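Local coordinates for protein 3,4-dihydroxybenzoate decarboxylase (Enterobacter cloacae, PDB 5NY5) that probably catalyses the reversible decarboxylation of 3,4-dihydroxybenzoate to catechol, using prenylated FMN and manganese as cofactors, at residues Val167-Leu172 and Gly219-Ala224; Val73-Ser78 and Leu212-Tyr217; Lys92-Val97 and Ala331-Glu336; Ile208-Asp213 and Ala315-Leu320; Phe229-Leu234 and Val245-Gly250. One frame throughout, in Å; residues are numbered along the deposited sequence.

Contact 1: Val167-Leu172 and Gly219-Ala224; sequences VTIHRL and GACFEA
Ile169 and Cys221 meet at the edge of the prenylated FMN site, where strand 165-174 of the antiparallel sheet of the FMN-binding domain faces the turn that follows helix 214-219. The contact illustrates how a cofactor pocket can be assembled from a strand and a loop without any hydrogen bond between them. Gly219 to Phe222 form a type I beta turn, closed by Phe222 N donating to Gly219 O at 3.2 Å, and this turn presents Ala220 and Cys221 to the strand. Ala220 directs its methyl at the strand, and Val167 CG2 lies 4.5 Å from Ala220 CB, a loose approach. Leu153 of strand 148-157 touches both Ala220 and Ile169. One residue along the strand from Val167, Thr168 OG1 and His170 NE2 share a hydrogen bond of 2.6 Å, while His170 ND1 bonds to Phe183 O; the imidazole is thus held at both nitrogens. Ile169, His170, Arg171, Phe222 and Glu223 all belong to the prenylated FMN site, unoccupied in this apo chain. With its CG1 branch beside the backbone N (chi1 -59°) and extended beyond, Ile169 sends its terminal methyl across to the turn, placing CD1 3.8 Å from Cys221 SG.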
# COMPACT_ATOMS: atom_id res chain seq x y z
N VAL A 167 -13.24 -15.47 42.88
CA VAL A 167 -13.39 -14.12 43.40
C VAL A 167 -13.06 -13.15 42.27
O VAL A 167 -12.07 -13.34 41.54
CB VAL A 167 -12.51 -13.89 44.65
CG1 VAL A 167 -12.13 -15.21 45.30
CG2 VAL A 167 -11.28 -13.05 44.35
N THR A 168 -13.91 -12.15 42.09
CA THR A 168 -13.82 -11.25 40.95
C THR A 168 -14.38 -9.89 41.32
O THR A 168 -14.97 -9.71 42.39
CB THR A 168 -14.56 -11.81 39.73
OG1 THR A 168 -15.77 -12.46 40.16
CG2 THR A 168 -13.70 -12.80 38.96
N ILE A 169 -14.21 -8.93 40.42
CA ILE A 169 -14.70 -7.57 40.60
C ILE A 169 -15.79 -7.31 39.57
O ILE A 169 -15.58 -7.51 38.36
CB ILE A 169 -13.57 -6.54 40.46
CG1 ILE A 169 -12.48 -6.80 41.51
CG2 ILE A 169 -14.11 -5.12 40.61
CD1 ILE A 169 -11.41 -5.73 41.58
N HIS A 170 -16.95 -6.87 40.04
CA HIS A 170 -18.10 -6.59 39.19
C HIS A 170 -18.65 -5.22 39.55
O HIS A 170 -18.29 -4.61 40.56
CB HIS A 170 -19.20 -7.65 39.35
CG HIS A 170 -18.72 -9.05 39.18
ND1 HIS A 170 -19.08 -9.83 38.11
CD2 HIS A 170 -17.92 -9.82 39.95
CE1 HIS A 170 -18.52 -11.02 38.22
NE2 HIS A 170 -17.81 -11.04 39.33
N ARG A 171 -19.55 -4.73 38.69
CA ARG A 171 -20.33 -3.53 38.97
C ARG A 171 -21.80 -3.92 39.06
O ARG A 171 -22.26 -4.79 38.32
CB ARG A 171 -20.11 -2.45 37.91
CG ARG A 171 -20.63 -2.80 36.53
CD ARG A 171 -20.31 -1.71 35.53
NE ARG A 171 -20.84 -2.00 34.20
CZ ARG A 171 -20.56 -1.29 33.11
NH1 ARG A 171 -19.74 -0.25 33.19
NH2 ARG A 171 -21.09 -1.63 31.95
N LEU A 172 -22.52 -3.27 39.97
CA LEU A 172 -23.91 -3.61 40.24
C LEU A 172 -24.76 -2.36 40.24
O LEU A 172 -24.39 -1.35 40.84
CB LEU A 172 -24.04 -4.33 41.59
CG LEU A 172 -23.38 -5.70 41.71
CD1 LEU A 172 -21.92 -5.58 42.13
CD2 LEU A 172 -24.15 -6.59 42.67
N GLY A 219 -4.65 -7.16 43.67
CA GLY A 219 -4.27 -8.54 43.42
C GLY A 219 -5.37 -9.37 42.81
O GLY A 219 -5.09 -10.34 42.09
N ALA A 220 -6.63 -9.02 43.07
CA ALA A 220 -7.75 -9.81 42.56
C ALA A 220 -7.86 -9.76 41.04
O ALA A 220 -8.53 -10.61 40.46
CB ALA A 220 -9.06 -9.32 43.18
N CYS A 221 -7.22 -8.79 40.39
CA CYS A 221 -7.32 -8.64 38.95
C CYS A 221 -6.33 -9.50 38.18
O CYS A 221 -6.40 -9.56 36.95
CB CYS A 221 -7.13 -7.17 38.56
SG CYS A 221 -8.37 -6.07 39.26
N PHE A 222 -5.41 -10.17 38.87
CA PHE A 222 -4.43 -11.03 38.22
C PHE A 222 -4.96 -12.45 38.09
O PHE A 222 -5.92 -12.85 38.74
CB PHE A 222 -3.11 -11.02 38.99
CG PHE A 222 -2.35 -9.74 38.87
CD1 PHE A 222 -2.78 -8.60 39.52
CD2 PHE A 222 -1.19 -9.67 38.12
CE1 PHE A 222 -2.08 -7.42 39.42
CE2 PHE A 222 -0.49 -8.49 38.01
CZ PHE A 222 -0.93 -7.36 38.66
N GLU A 223 -4.31 -13.22 37.21
CA GLU A 223 -4.66 -14.63 37.04
C GLU A 223 -4.10 -15.45 38.19
O GLU A 223 -2.91 -15.38 38.49
CB GLU A 223 -4.12 -15.15 35.71
CG GLU A 223 -5.09 -14.99 34.54
CD GLU A 223 -6.34 -15.83 34.70
OE1 GLU A 223 -6.27 -16.88 35.38
OE2 GLU A 223 -7.40 -15.44 34.15
N ALA A 224 -4.97 -16.21 38.84
CA ALA A 224 -4.58 -17.02 39.98
C ALA A 224 -4.84 -18.49 39.71
O ALA A 224 -5.74 -18.84 38.94
CB ALA A 224 -5.35 -16.59 41.24

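Contact 2: Val73-Ser78 and Leu212-Tyr217; sequences VGMHAS and LDPAIY
The His76 imidazole, on a type I beta turn (Gly74 to Ala77) from the N-terminal part of the chain, packs against the N-terminal end of helix 214-219; it has the CB of selenomethionine Met75 over the centre of one face, 4.2 Å above the plane, while Pro214 CA sits in plane at its edge and Tyr217 CD2 lies near that plane. The Tyr217 ring carries Leu212 CD1 on one face, 3.5 Å above it and offset toward the rim. The two rings are nearly perpendicular, with planes at 82°, but their approach is oblique. His76 CE1 comes 3.5 Å from Tyr217 CD2, and NE2 stands 3.6 Å from Tyr217 CB, so the imidazole edge abuts the first turn of the helix, meeting Pro214 and the base of the tyrosine side chain. Its ND1 is bonded to Glu326 OE2, which restrains the rotation of the ring. Met75 CG, anti to the backbone N (chi1 -163°), reaches Pro214 CG at 4.1 Å. The Tyr217 hydroxyl is bonded to Leu151 O, tying the helix to strand 148-157, which pairs with strand 165-174 of the cofactor-binding domain. Asp213 is the N-cap, and OD1 has a second partner in Arg241. Ala215 N donates to Asp213 OD1 at 3.1 Å, meeting it from above the carboxylate plane, 66° out of it.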
# COMPACT_ATOMS: atom_id res chain seq x y z
N VAL A 73 -13.80 7.73 47.06
CA VAL A 73 -13.48 7.56 45.65
C VAL A 73 -12.01 7.90 45.42
O VAL A 73 -11.41 8.70 46.15
CB VAL A 73 -14.36 8.45 44.73
CG1 VAL A 73 -15.81 8.03 44.81
CG2 VAL A 73 -14.19 9.91 45.09
N GLY A 74 -11.43 7.27 44.39
CA GLY A 74 -10.11 7.61 43.93
C GLY A 74 -8.96 6.90 44.60
O GLY A 74 -7.81 7.32 44.43
N MSE A 75 -9.23 5.83 45.34
CA MSE A 75 -8.19 5.17 46.12
C MSE A 75 -7.08 4.62 45.23
O MSE A 75 -5.90 4.75 45.57
CB MSE A 75 -8.80 4.05 46.97
CG MSE A 75 -7.93 3.55 48.12
SE MSE A 75 -7.41 4.90 49.44
CE MSE A 75 -9.03 5.93 49.50
N HIS A 76 -7.45 4.03 44.10
CA HIS A 76 -6.47 3.50 43.16
C HIS A 76 -6.25 4.42 41.96
O HIS A 76 -5.65 3.99 40.97
CB HIS A 76 -6.91 2.12 42.66
CG HIS A 76 -7.52 1.26 43.72
ND1 HIS A 76 -8.88 1.16 43.90
CD2 HIS A 76 -6.96 0.46 44.66
CE1 HIS A 76 -9.13 0.33 44.90
NE2 HIS A 76 -7.98 -0.11 45.38
N ALA A 77 -6.72 5.66 42.02
CA ALA A 77 -6.65 6.58 40.89
C ALA A 77 -5.30 7.26 40.74
O ALA A 77 -5.23 8.45 40.43
CB ALA A 77 -7.77 7.62 41.01
N SER A 78 -4.21 6.53 40.96
CA SER A 78 -2.86 7.06 40.83
C SER A 78 -1.84 5.93 40.89
O SER A 78 -1.92 5.07 41.78
CB SER A 78 -2.57 8.10 41.92
OG SER A 78 -1.18 8.31 42.06
N LEU A 212 -12.01 -2.28 50.86
CA LEU A 212 -11.01 -3.30 51.13
C LEU A 212 -9.62 -2.69 51.16
O LEU A 212 -9.40 -1.55 50.76
CB LEU A 212 -11.05 -4.41 50.08
CG LEU A 212 -12.44 -4.86 49.64
CD1 LEU A 212 -12.34 -5.75 48.41
CD2 LEU A 212 -13.14 -5.58 50.78
N ASP A 213 -8.68 -3.49 51.66
CA ASP A 213 -7.27 -3.22 51.45
C ASP A 213 -7.01 -3.08 49.95
O ASP A 213 -7.42 -3.95 49.17
CB ASP A 213 -6.44 -4.37 52.03
CG ASP A 213 -4.95 -4.08 52.07
OD1 ASP A 213 -4.49 -3.11 51.44
OD2 ASP A 213 -4.22 -4.85 52.73
N PRO A 214 -6.38 -1.99 49.50
CA PRO A 214 -6.03 -1.89 48.08
C PRO A 214 -5.26 -3.08 47.56
O PRO A 214 -5.37 -3.41 46.37
CB PRO A 214 -5.19 -0.60 48.03
CG PRO A 214 -5.72 0.22 49.14
CD PRO A 214 -6.10 -0.74 50.24
N ALA A 215 -4.49 -3.76 48.42
CA ALA A 215 -3.80 -4.97 47.99
C ALA A 215 -4.79 -6.03 47.51
O ALA A 215 -4.49 -6.78 46.58
CB ALA A 215 -2.95 -5.52 49.14
N ILE A 216 -5.97 -6.10 48.13
CA ILE A 216 -6.96 -7.07 47.70
C ILE A 216 -7.53 -6.69 46.34
O ILE A 216 -7.58 -7.51 45.42
CB ILE A 216 -8.07 -7.21 48.76
CG1 ILE A 216 -7.49 -7.73 50.07
CG2 ILE A 216 -9.17 -8.12 48.25
CD1 ILE A 216 -8.53 -8.00 51.14
N TYR A 217 -7.97 -5.44 46.20
CA TYR A 217 -8.53 -4.98 44.93
C TYR A 217 -7.54 -5.15 43.79
O TYR A 217 -7.91 -5.57 42.69
CB TYR A 217 -8.95 -3.51 45.05
CG TYR A 217 -10.36 -3.29 45.55
CD1 TYR A 217 -11.44 -3.96 44.98
CD2 TYR A 217 -10.62 -2.41 46.59
CE1 TYR A 217 -12.72 -3.76 45.43
CE2 TYR A 217 -11.90 -2.20 47.05
CZ TYR A 217 -12.95 -2.88 46.47
OH TYR A 217 -14.23 -2.67 46.93

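Contact 3: Lys92-Val97 and Ala331-Glu336; sequences KLAQHV and AGLPTE
Leu333 and Leu93 form the tight part of this helix crossing, their side chains meeting at about a right angle. Leu333 sets both methyls against the same branch: CD1 is 3.8 Å from Leu93 CD2, and CD2 is 3.8 Å from Leu93 CG. With Leu93 CG anti to its backbone nitrogen (chi1 179°), CG and CD2 reach the neighbouring leucine. Leu333 CD2 also comes 4.1 Å from Ala94 CB. The small alanine permits a close approach here, the CA atoms of Ala94 and Leu333 being 5.3 Å apart. Glu336 borders the same methyl, with OE1 3.5 Å from Ala94 CB, but its carboxylate is satisfied by other groups: OE2 forms a salt bridge with Arg79 and accepts a hydrogen bond from Ala356 N. Val97 packs more loosely, pointing toward 331-336 but staying 5.0 Å from it, and also touches Phe222. Lys92 and Gln95 lie on the solvent side of helix 93-101. The axes of helix 93-97 and helix 331-336 pass 9.0 Å apart at a crossing angle of -76°, a steep crossing of an N-terminal helix over the long helix 324-346, which in UbiD-family enzymes links the FMN-binding domain to the C-terminal domain.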
# COMPACT_ATOMS: atom_id res chain seq x y z
N LYS A 92 8.41 0.11 39.01
CA LYS A 92 8.52 -1.31 39.28
C LYS A 92 7.25 -1.89 39.89
O LYS A 92 7.28 -3.00 40.43
CB LYS A 92 9.71 -1.59 40.20
CG LYS A 92 11.05 -1.15 39.63
CD LYS A 92 12.18 -1.48 40.59
CE LYS A 92 13.53 -1.10 40.01
NZ LYS A 92 14.65 -1.57 40.87
N LEU A 93 6.14 -1.15 39.82
CA LEU A 93 4.91 -1.58 40.49
C LEU A 93 4.39 -2.90 39.92
O LEU A 93 3.96 -3.78 40.67
CB LEU A 93 3.85 -0.49 40.39
CG LEU A 93 2.49 -0.76 41.02
CD1 LEU A 93 2.64 -1.16 42.47
CD2 LEU A 93 1.61 0.47 40.90
N ALA A 94 4.43 -3.04 38.59
CA ALA A 94 3.94 -4.27 37.98
C ALA A 94 4.82 -5.46 38.34
O ALA A 94 4.33 -6.58 38.51
CB ALA A 94 3.83 -4.11 36.47
N GLN A 95 6.13 -5.23 38.46
CA GLN A 95 7.03 -6.31 38.86
C GLN A 95 6.79 -6.72 40.30
O GLN A 95 6.75 -7.92 40.61
CB GLN A 95 8.49 -5.88 38.68
CG GLN A 95 9.48 -6.82 39.35
CD GLN A 95 10.92 -6.45 39.07
OE1 GLN A 95 11.27 -5.27 38.98
NE2 GLN A 95 11.77 -7.46 38.91
N HIS A 96 6.62 -5.75 41.19
CA HIS A 96 6.45 -6.05 42.61
C HIS A 96 5.23 -6.93 42.84
O HIS A 96 5.27 -7.88 43.63
CB HIS A 96 6.35 -4.75 43.41
CG HIS A 96 6.26 -4.96 44.89
ND1 HIS A 96 5.06 -5.00 45.56
CD2 HIS A 96 7.22 -5.13 45.82
CE1 HIS A 96 5.28 -5.19 46.85
NE2 HIS A 96 6.59 -5.27 47.03
N VAL A 97 4.12 -6.63 42.16
CA VAL A 97 2.92 -7.45 42.31
C VAL A 97 3.13 -8.81 41.64
O VAL A 97 2.75 -9.85 42.19
CB VAL A 97 1.70 -6.72 41.73
CG1 VAL A 97 0.46 -7.59 41.86
CG2 VAL A 97 1.49 -5.40 42.45
N ALA A 331 -6.68 -2.41 35.86
CA ALA A 331 -6.59 -3.20 34.63
C ALA A 331 -5.19 -3.20 34.03
O ALA A 331 -4.78 -4.22 33.46
CB ALA A 331 -7.59 -2.68 33.59
N GLY A 332 -4.45 -2.10 34.17
CA GLY A 332 -3.16 -2.00 33.51
C GLY A 332 -2.05 -2.81 34.16
O GLY A 332 -1.18 -3.33 33.47
N LEU A 333 -2.06 -2.90 35.49
CA LEU A 333 -1.04 -3.70 36.17
C LEU A 333 -1.09 -5.16 35.76
O LEU A 333 -0.01 -5.73 35.50
CB LEU A 333 -1.18 -3.52 37.69
CG LEU A 333 -0.74 -2.17 38.23
CD1 LEU A 333 -0.98 -2.08 39.72
CD2 LEU A 333 0.72 -1.93 37.91
N PRO A 334 -2.25 -5.82 35.67
CA PRO A 334 -2.25 -7.18 35.09
C PRO A 334 -1.77 -7.20 33.65
O PRO A 334 -1.05 -8.13 33.26
CB PRO A 334 -3.72 -7.61 35.21
CG PRO A 334 -4.27 -6.78 36.30
CD PRO A 334 -3.58 -5.46 36.19
N THR A 335 -2.16 -6.20 32.86
CA THR A 335 -1.74 -6.16 31.46
C THR A 335 -0.22 -6.12 31.34
O THR A 335 0.38 -6.92 30.62
CB THR A 335 -2.36 -4.95 30.77
OG1 THR A 335 -3.78 -4.98 30.94
CG2 THR A 335 -2.04 -4.96 29.29
N GLU A 336 0.41 -5.19 32.06
CA GLU A 336 1.87 -5.07 31.99
C GLU A 336 2.56 -6.32 32.49
O GLU A 336 3.56 -6.77 31.91
CB GLU A 336 2.32 -3.86 32.80
CG GLU A 336 1.70 -2.55 32.35
CD GLU A 336 1.91 -1.44 33.35
OE1 GLU A 336 2.68 -1.64 34.31
OE2 GLU A 336 1.29 -0.37 33.18

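Contact 4: Ile208-Asp213 and Ala315-Leu320; sequences INMGLD and AILQTL
Gly211 and Gln318 bring their CA atoms within 5.1 Å of each other where strand 204-210 gives way to loop, Gly211 turning there with a positive phi of 84°, a conformation that calls for glycine. The join connects two sheets: strand 204-210 belongs to the antiparallel sheet of the FMN-binding domain, while strand 316-319 is, within this chain, an outermost strand of the four-stranded mixed sheet built largely from N-terminal strands. The two strands share no backbone hydrogen bonds, so side chains do the bridging. Gln318 carries the polar part. Its chain is extended, with CG anti to the backbone N (chi1 178°), and its CB lies 4.0 Å from Gly211 CA. The apolar part is slight: the selenomethionine Met210 puts CE 4.4 Å from Leu317 CD1, a loose touch at the far end of its chain. Gly211 N donates a weak hydrogen bond to the Tyr217 hydroxyl, and Met75 and His76 pack against the glutamine, so its amide lies among three parts of the fold. Leu212 N donates a weak bond to Gln318 OE1, 3.3 Å long and bent to 149°, and the same oxygen lies 3.2 Å from Gly211 CA.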
# COMPACT_ATOMS: atom_id res chain seq x y z
N ILE A 208 -20.84 -9.73 48.23
CA ILE A 208 -20.30 -8.57 47.53
C ILE A 208 -19.52 -7.76 48.55
O ILE A 208 -20.11 -7.11 49.42
CB ILE A 208 -21.42 -7.74 46.88
CG1 ILE A 208 -22.28 -8.65 46.00
CG2 ILE A 208 -20.83 -6.60 46.08
CD1 ILE A 208 -23.70 -8.18 45.84
N ASN A 209 -18.20 -7.80 48.44
CA ASN A 209 -17.31 -7.22 49.43
C ASN A 209 -16.81 -5.87 48.93
O ASN A 209 -16.20 -5.79 47.86
CB ASN A 209 -16.14 -8.16 49.71
CG ASN A 209 -16.59 -9.56 50.05
OD1 ASN A 209 -16.62 -9.95 51.22
ND2 ASN A 209 -16.96 -10.33 49.04
N MSE A 210 -17.06 -4.82 49.71
CA MSE A 210 -16.68 -3.47 49.32
C MSE A 210 -15.98 -2.72 50.45
O MSE A 210 -16.35 -2.86 51.62
CB MSE A 210 -17.91 -2.69 48.86
CG MSE A 210 -18.66 -3.34 47.72
SE MSE A 210 -20.28 -2.38 47.21
CE MSE A 210 -21.23 -2.48 48.91
N GLY A 211 -14.97 -1.93 50.10
CA GLY A 211 -14.18 -1.22 51.09
C GLY A 211 -13.07 -2.10 51.64
O GLY A 211 -13.17 -2.61 52.76
N LEU A 212 -12.01 -2.28 50.86
CA LEU A 212 -11.01 -3.30 51.13
C LEU A 212 -9.62 -2.69 51.16
O LEU A 212 -9.40 -1.55 50.76
CB LEU A 212 -11.05 -4.41 50.08
CG LEU A 212 -12.44 -4.86 49.64
CD1 LEU A 212 -12.34 -5.75 48.41
CD2 LEU A 212 -13.14 -5.58 50.78
N ASP A 213 -8.68 -3.49 51.66
CA ASP A 213 -7.27 -3.22 51.45
C ASP A 213 -7.01 -3.08 49.95
O ASP A 213 -7.42 -3.95 49.17
CB ASP A 213 -6.44 -4.37 52.03
CG ASP A 213 -4.95 -4.08 52.07
OD1 ASP A 213 -4.49 -3.11 51.44
OD2 ASP A 213 -4.22 -4.85 52.73
N ALA A 315 -19.64 2.71 58.34
CA ALA A 315 -19.04 2.02 57.20
C ALA A 315 -18.73 2.99 56.07
O ALA A 315 -19.57 3.82 55.70
CB ALA A 315 -19.96 0.92 56.71
N ILE A 316 -17.53 2.88 55.53
CA ILE A 316 -17.12 3.68 54.38
C ILE A 316 -17.61 3.01 53.11
O ILE A 316 -17.40 1.80 52.92
CB ILE A 316 -15.59 3.86 54.36
CG1 ILE A 316 -15.12 4.58 55.62
CG2 ILE A 316 -15.16 4.60 53.11
CD1 ILE A 316 -13.62 4.56 55.80
N LEU A 317 -18.27 3.77 52.25
CA LEU A 317 -18.68 3.28 50.94
C LEU A 317 -17.61 3.65 49.92
O LEU A 317 -17.40 4.83 49.63
CB LEU A 317 -20.04 3.85 50.54
CG LEU A 317 -20.59 3.37 49.20
CD1 LEU A 317 -20.57 1.86 49.14
CD2 LEU A 317 -22.00 3.89 48.98
N GLN A 318 -16.92 2.65 49.39
CA GLN A 318 -15.85 2.85 48.42
C GLN A 318 -16.35 2.53 47.02
O GLN A 318 -16.99 1.50 46.80
CB GLN A 318 -14.63 1.99 48.75
CG GLN A 318 -13.50 2.12 47.74
CD GLN A 318 -12.28 1.30 48.12
OE1 GLN A 318 -12.36 0.41 48.96
NE2 GLN A 318 -11.15 1.59 47.49
N THR A 319 -16.05 3.42 46.07
CA THR A 319 -16.35 3.21 44.66
C THR A 319 -15.33 3.99 43.85
O THR A 319 -14.33 4.47 44.39
CB THR A 319 -17.80 3.60 44.35
OG1 THR A 319 -18.11 3.24 43.00
CG2 THR A 319 -18.00 5.10 44.52
N LEU A 320 -15.57 4.11 42.55
CA LEU A 320 -14.67 4.85 41.67
C LEU A 320 -15.47 5.88 40.88
O LEU A 320 -16.70 5.87 40.87
CB LEU A 320 -13.91 3.91 40.72
CG LEU A 320 -14.65 2.83 39.92
CD1 LEU A 320 -15.46 3.41 38.77
CD2 LEU A 320 -13.66 1.80 39.40

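Contact 5: Phe229-Leu234 and Val245-Gly250; sequences FGYNEL and VELVQG
Leu234 and Leu247 supply the main apolar contact, reaching toward each other tip to tip with Leu234 CD1 3.8 Å from Leu247 CD2. The other methyl of Leu247, CD1, rests 4.0 Å from Tyr231 CD2, so the two branches of one leucine address two residues of the facing loop. Leu247 crosses Tyr231 obliquely. Val245 CG1 approaches the same Leu234 methyl, CD1, at 4.4 Å; with CG1 anti to the backbone N (chi1 179°), CG2 is left to approach the main chain. The polar atom it meets is Leu234 O, 3.6 Å from Val245 CG2, in van der Waals packing. No hydrogen bonds cross between the segments. Those that shape the arrangement lie within or around it. Tyr231 to Leu234 form a type I beta turn, closed by Leu234 N donating to Tyr231 O at 3.0 Å, and the Tyr231 hydroxyl is bonded to Glu255 OE1. Ile216 of helix 214-219 touches both Leu234 and Val245, extending the apolar core. Strand 246-249 thus gives a hydrophobic backing to the turn that bears Glu233, which binds manganese together with Asp166 and His189 in the metal-bound enzyme, the site being empty in this apo chain.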
# COMPACT_ATOMS: atom_id res chain seq x y z
N PHE A 229 -10.81 -25.12 48.07
CA PHE A 229 -11.26 -24.01 48.92
C PHE A 229 -10.22 -22.90 48.94
O PHE A 229 -9.86 -22.35 49.98
CB PHE A 229 -11.57 -24.50 50.34
CG PHE A 229 -12.79 -25.38 50.43
CD1 PHE A 229 -14.03 -24.82 50.66
CD2 PHE A 229 -12.69 -26.75 50.29
CE1 PHE A 229 -15.16 -25.62 50.76
CE2 PHE A 229 -13.81 -27.56 50.39
CZ PHE A 229 -15.05 -26.99 50.62
N GLY A 230 -9.72 -22.56 47.75
CA GLY A 230 -8.56 -21.72 47.62
C GLY A 230 -8.80 -20.23 47.70
O GLY A 230 -8.07 -19.53 48.41
N TYR A 231 -9.80 -19.73 46.98
CA TYR A 231 -10.01 -18.28 46.82
C TYR A 231 -8.70 -17.61 46.43
O TYR A 231 -8.26 -16.64 47.05
CB TYR A 231 -10.60 -17.66 48.09
CG TYR A 231 -11.93 -18.24 48.53
CD1 TYR A 231 -13.12 -17.77 48.01
CD2 TYR A 231 -11.99 -19.26 49.48
CE1 TYR A 231 -14.34 -18.29 48.41
CE2 TYR A 231 -13.20 -19.78 49.89
CZ TYR A 231 -14.37 -19.30 49.35
OH TYR A 231 -15.57 -19.82 49.75
N ASN A 232 -8.07 -18.15 45.39
CA ASN A 232 -6.65 -17.93 45.16
C ASN A 232 -6.30 -16.50 44.79
O ASN A 232 -5.16 -16.08 45.01
CB ASN A 232 -6.15 -18.89 44.08
CG ASN A 232 -6.39 -20.34 44.44
OD1 ASN A 232 -7.44 -20.91 44.13
ND2 ASN A 232 -5.41 -20.96 45.09
N GLU A 233 -7.23 -15.73 44.23
CA GLU A 233 -6.93 -14.34 43.91
C GLU A 233 -6.63 -13.53 45.16
O GLU A 233 -5.99 -12.48 45.07
CB GLU A 233 -8.07 -13.71 43.12
CG GLU A 233 -8.25 -14.27 41.72
CD GLU A 233 -9.14 -15.49 41.69
OE1 GLU A 233 -10.21 -15.44 41.05
OE2 GLU A 233 -8.77 -16.51 42.31
N LEU A 234 -7.08 -14.00 46.33
CA LEU A 234 -6.74 -13.36 47.59
C LEU A 234 -5.32 -13.66 48.04
O LEU A 234 -4.80 -12.96 48.92
CB LEU A 234 -7.72 -13.79 48.68
CG LEU A 234 -9.19 -13.45 48.44
CD1 LEU A 234 -10.05 -14.00 49.57
CD2 LEU A 234 -9.38 -11.95 48.31
N VAL A 245 -5.21 -13.01 54.24
CA VAL A 245 -6.51 -12.34 54.22
C VAL A 245 -7.51 -13.16 55.03
O VAL A 245 -7.61 -14.38 54.87
CB VAL A 245 -6.99 -12.15 52.78
CG1 VAL A 245 -8.34 -11.47 52.74
CG2 VAL A 245 -5.96 -11.36 51.98
N GLU A 246 -8.24 -12.48 55.91
CA GLU A 246 -9.17 -13.16 56.80
C GLU A 246 -10.56 -13.23 56.18
O GLU A 246 -11.06 -12.25 55.62
CB GLU A 246 -9.23 -12.45 58.15
CG GLU A 246 -7.94 -12.57 58.95
CD GLU A 246 -7.87 -11.61 60.12
OE1 GLU A 246 -6.76 -11.36 60.63
OE2 GLU A 246 -8.93 -11.09 60.53
N LEU A 247 -11.19 -14.40 56.30
CA LEU A 247 -12.52 -14.64 55.77
C LEU A 247 -13.47 -15.01 56.91
O LEU A 247 -13.06 -15.59 57.92
CB LEU A 247 -12.51 -15.76 54.73
CG LEU A 247 -11.64 -15.50 53.50
CD1 LEU A 247 -11.59 -16.72 52.60
CD2 LEU A 247 -12.15 -14.30 52.74
N VAL A 248 -14.74 -14.66 56.73
CA VAL A 248 -15.78 -14.93 57.72
C VAL A 248 -16.96 -15.58 57.02
O VAL A 248 -17.32 -15.19 55.91
CB VAL A 248 -16.21 -13.64 58.45
CG1 VAL A 248 -16.57 -12.55 57.45
CG2 VAL A 248 -17.37 -13.91 59.40
N GLN A 249 -17.54 -16.59 57.67
CA GLN A 249 -18.71 -17.25 57.11
C GLN A 249 -19.86 -16.25 56.97
O GLN A 249 -20.02 -15.35 57.79
CB GLN A 249 -19.14 -18.42 58.00
CG GLN A 249 -20.35 -19.18 57.49
CD GLN A 249 -20.11 -19.82 56.14
OE1 GLN A 249 -18.99 -20.22 55.82
NE2 GLN A 249 -21.16 -19.91 55.34
N GLY A 250 -20.64 -16.41 55.90
CA GLY A 250 -21.78 -15.54 55.69
C GLY A 250 -22.82 -15.68 56.78
O GLY A 250 -22.87 -16.67 57.52

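How the contacts relate
From the N terminus, Val73-Ser78 opens contact 2 and Lys92-Val97 opens contact 3. Strand 165-174 then opens contact 1 and strand 204-210 contact 4. Leu212-Tyr217 closes contact 2, sharing Leu212 and Asp213 with contact 4, and Gly219-Ala224 closes contact 1; contact 1 therefore crosses contacts 2 and 4, and contact 2 crosses contact 3. Contact 5 is a short closure over helix 234-241. Ala315-Leu320 closes contact 4, which encloses contact 5, and Ala331-Glu336 closes contact 3, which encloses contacts 1, 4 and 5. Phe222 packs against contact 3, and Val167 meets Glu233 of contact 5, joining the N-terminal region, cofactor domain and long helix.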